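Local coordinates for protein putative metal-dependent isothiocyanate hydrolase SaxA (Pectobacterium carotovorum, PDB 6BRM) that probably hydrolyses isothiocyanates, as a metallo-beta-lactamase-superfamily enzyme that binds a pair of zinc ions, at residues B[221-226]-B[230-235]. Numbering follows the deposited sequence.
With ZN (zinc ion), chain M.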
loop_
_atom_site.group_PDB
_atom_site.type_symbol
_atom_site.label_atom_id
_atom_site.label_comp_id
_atom_site.label_asym_id
_atom_site.label_seq_id
_atom_site.Cartn_x
_atom_site.Cartn_y
_atom_site.Cartn_z
ATOM N N HIS B 221 19.417 0.366 10.329
ATOM C CA HIS B 221 18.615 -0.689 10.969
ATOM C C HIS B 221 19.315 -2.062 10.912
ATOM O O HIS B 221 18.673 -3.074 10.622
ATOM C CB HIS B 221 17.202 -0.734 10.342
ATOM C CG HIS B 221 16.153 -1.373 11.206
ATOM N ND1 HIS B 221 16.274 -2.647 11.715
ATOM C CD2 HIS B 221 14.940 -0.924 11.609
ATOM C CE1 HIS B 221 15.194 -2.942 12.419
ATOM N NE2 HIS B 221 14.362 -1.917 12.363
ATOM N N MET B 222 20.620 -2.097 11.199
ATOM C CA MET B 222 21.370 -3.370 11.260
ATOM C C MET B 222 22.531 -3.371 12.266
ATOM O O MET B 222 23.066 -2.317 12.606
ATOM C CB MET B 222 21.863 -3.775 9.865
ATOM C CG MET B 222 22.701 -2.741 9.138
ATOM S SD MET B 222 23.005 -3.213 7.420
ATOM C CE MET B 222 23.739 -1.701 6.810
ATOM N N GLU B 223 22.897 -4.573 12.727
ATOM C CA GLU B 223 23.935 -4.797 13.759
ATOM C C GLU B 223 23.603 -4.100 15.082
ATOM O O GLU B 223 24.419 -3.357 15.641
ATOM C CB GLU B 223 25.324 -4.385 13.256
ATOM C CG GLU B 223 25.744 -5.074 11.969
ATOM C CD GLU B 223 27.198 -4.823 11.616
ATOM O OE1 GLU B 223 27.727 -3.740 11.938
ATOM O OE2 GLU B 223 27.813 -5.712 11.001
ATOM N N SER B 224 22.389 -4.356 15.563
ATOM C CA SER B 224 21.842 -3.701 16.761
ATOM C C SER B 224 20.888 -4.606 17.533
ATOM O O SER B 224 20.946 -4.649 18.763
ATOM C CB SER B 224 21.118 -2.415 16.381
ATOM O OG SER B 224 21.953 -1.556 15.628
ATOM N N ILE B 225 19.983 -5.281 16.824
ATOM C CA ILE B 225 19.201 -6.384 17.391
ATOM C C ILE B 225 19.529 -7.661 16.613
ATOM O O ILE B 225 19.694 -7.621 15.391
ATOM C CB ILE B 225 17.678 -6.082 17.425
ATOM C CG1 ILE B 225 17.054 -6.067 16.021
ATOM C CG2 ILE B 225 17.423 -4.754 18.137
ATOM C CD1 ILE B 225 15.599 -5.642 16.001
ATOM N N ASN B 226 19.627 -8.785 17.326
ATOM C CA ASN B 226 20.080 -10.058 16.734
ATOM C C ASN B 226 19.211 -10.626 15.599
ATOM O O ASN B 226 19.695 -11.424 14.793
ATOM C CB ASN B 226 20.289 -11.132 17.825
ATOM C CG ASN B 226 18.991 -11.575 18.493
ATOM O OD1 ASN B 226 18.010 -10.834 18.543
ATOM N ND2 ASN B 226 18.995 -12.792 19.029
ATOM N N LEU B 230 21.334 -9.199 8.285
ATOM C CA LEU B 230 22.248 -8.597 7.303
ATOM C C LEU B 230 23.410 -7.924 8.039
ATOM O O LEU B 230 23.193 -7.201 9.011
ATOM C CB LEU B 230 21.501 -7.575 6.432
ATOM C CG LEU B 230 21.895 -7.437 4.956
ATOM C CD1 LEU B 230 21.114 -6.297 4.314
ATOM C CD2 LEU B 230 23.387 -7.221 4.774
ATOM N N THR B 231 24.633 -8.167 7.570
ATOM C CA THR B 231 25.850 -7.597 8.154
ATOM C C THR B 231 26.378 -6.445 7.287
ATOM O O THR B 231 26.265 -6.490 6.063
ATOM C CB THR B 231 26.942 -8.686 8.283
ATOM O OG1 THR B 231 26.354 -9.901 8.767
ATOM C CG2 THR B 231 28.049 -8.266 9.246
ATOM N N ARG B 232 26.934 -5.418 7.938
ATOM C CA ARG B 232 27.691 -4.325 7.277
ATOM C C ARG B 232 28.588 -4.832 6.146
ATOM O O ARG B 232 28.521 -4.336 5.018
ATOM C CB ARG B 232 28.575 -3.570 8.296
ATOM C CG ARG B 232 28.263 -2.089 8.508
ATOM C CD ARG B 232 26.957 -1.818 9.249
ATOM N NE ARG B 232 27.132 -0.879 10.368
ATOM C CZ ARG B 232 26.173 -0.127 10.920
ATOM N NH1 ARG B 232 26.480 0.682 11.935
ATOM N NH2 ARG B 232 24.915 -0.155 10.479
ATOM N N ALA B 233 29.421 -5.819 6.477
ATOM C CA ALA B 233 30.375 -6.420 5.540
ATOM C C ALA B 233 29.715 -7.092 4.334
ATOM O O ALA B 233 30.246 -7.019 3.227
ATOM C CB ALA B 233 31.266 -7.418 6.271
ATOM N N GLU B 234 28.570 -7.741 4.550
ATOM C CA GLU B 234 27.833 -8.402 3.468
ATOM C C GLU B 234 27.246 -7.402 2.467
ATOM O O GLU B 234 27.294 -7.644 1.261
ATOM C CB GLU B 234 26.710 -9.292 4.021
ATOM C CG GLU B 234 26.198 -10.320 3.012
ATOM C CD GLU B 234 24.844 -10.923 3.359
ATOM O OE1 GLU B 234 24.388 -10.802 4.518
ATOM O OE2 GLU B 234 24.231 -11.533 2.454
ATOM N N LEU B 235 26.681 -6.302 2.967
ATOM C CA LEU B 235 26.070 -5.275 2.110
ATOM C C LEU B 235 27.105 -4.519 1.275
ATOM O O LEU B 235 26.837 -4.181 0.120
ATOM C CB LEU B 235 25.252 -4.276 2.939
ATOM C CG LEU B 235 24.409 -3.250 2.165
ATOM C CD1 LEU B 235 23.280 -3.926 1.401
ATOM C CD2 LEU B 235 23.857 -2.188 3.103
HETATM ZN ZN ZN M . 12.371 -2.282 13.264
HETATM O O HOH W 1 10.748 -3.104 14.512
HETATM O O HOH W 2 12.485 -4.366 12.565
#
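Met222 and Arg232 lie across each other where the loop 221-226 meets the start of helix 232-241, with Glu223 reaching in beside them. Met222 CG sits between its own backbone N and carbonyl carbon (chi1 55°), and beyond CG the chain is extended, which lets CE reach Leu235. On the way Met222 CG passes Arg232 NH2 at 3.7 Å; at the end, the methyl Met222 CE rests against Leu235 CD2, also at 3.7 Å, the two side chains meeting at roughly a right angle. Ile250 touches the same methionine from outside the two segments.

In the metallo-beta-lactamase fold, metal ligands sit on loops at the ends of strands, and this loop is one of them: it begins just after strand 216-220 with His221. The CB of His221 points away from segment 230-235, CG is anti to the backbone N (chi1 -158°), and the ring binds zinc through His221 NE2 at 2.2 Å. Asp71, His72, Asp164 and two waters complete that zinc's shell.

Glu223 takes hold of the first turn through both carboxylate oxygens. Glu223 OE2 accepts a hydrogen bond from the backbone N of Arg232 (3.2 Å, N-H...O angle 147°), the N-H arriving from above the carboxylate plane rather than within it. Thr231, the residue before, is at the N-cap position, but its side chain makes no capping bond. Glu223 OE1 forms a salt bridge with Arg232 NE at 3.3 Å; the oxygen lies well out of the guanidinium plane and no N-H points at it, so the attraction is one of charge alone. The arginine's NH1 has a further salt bridge to Asp253.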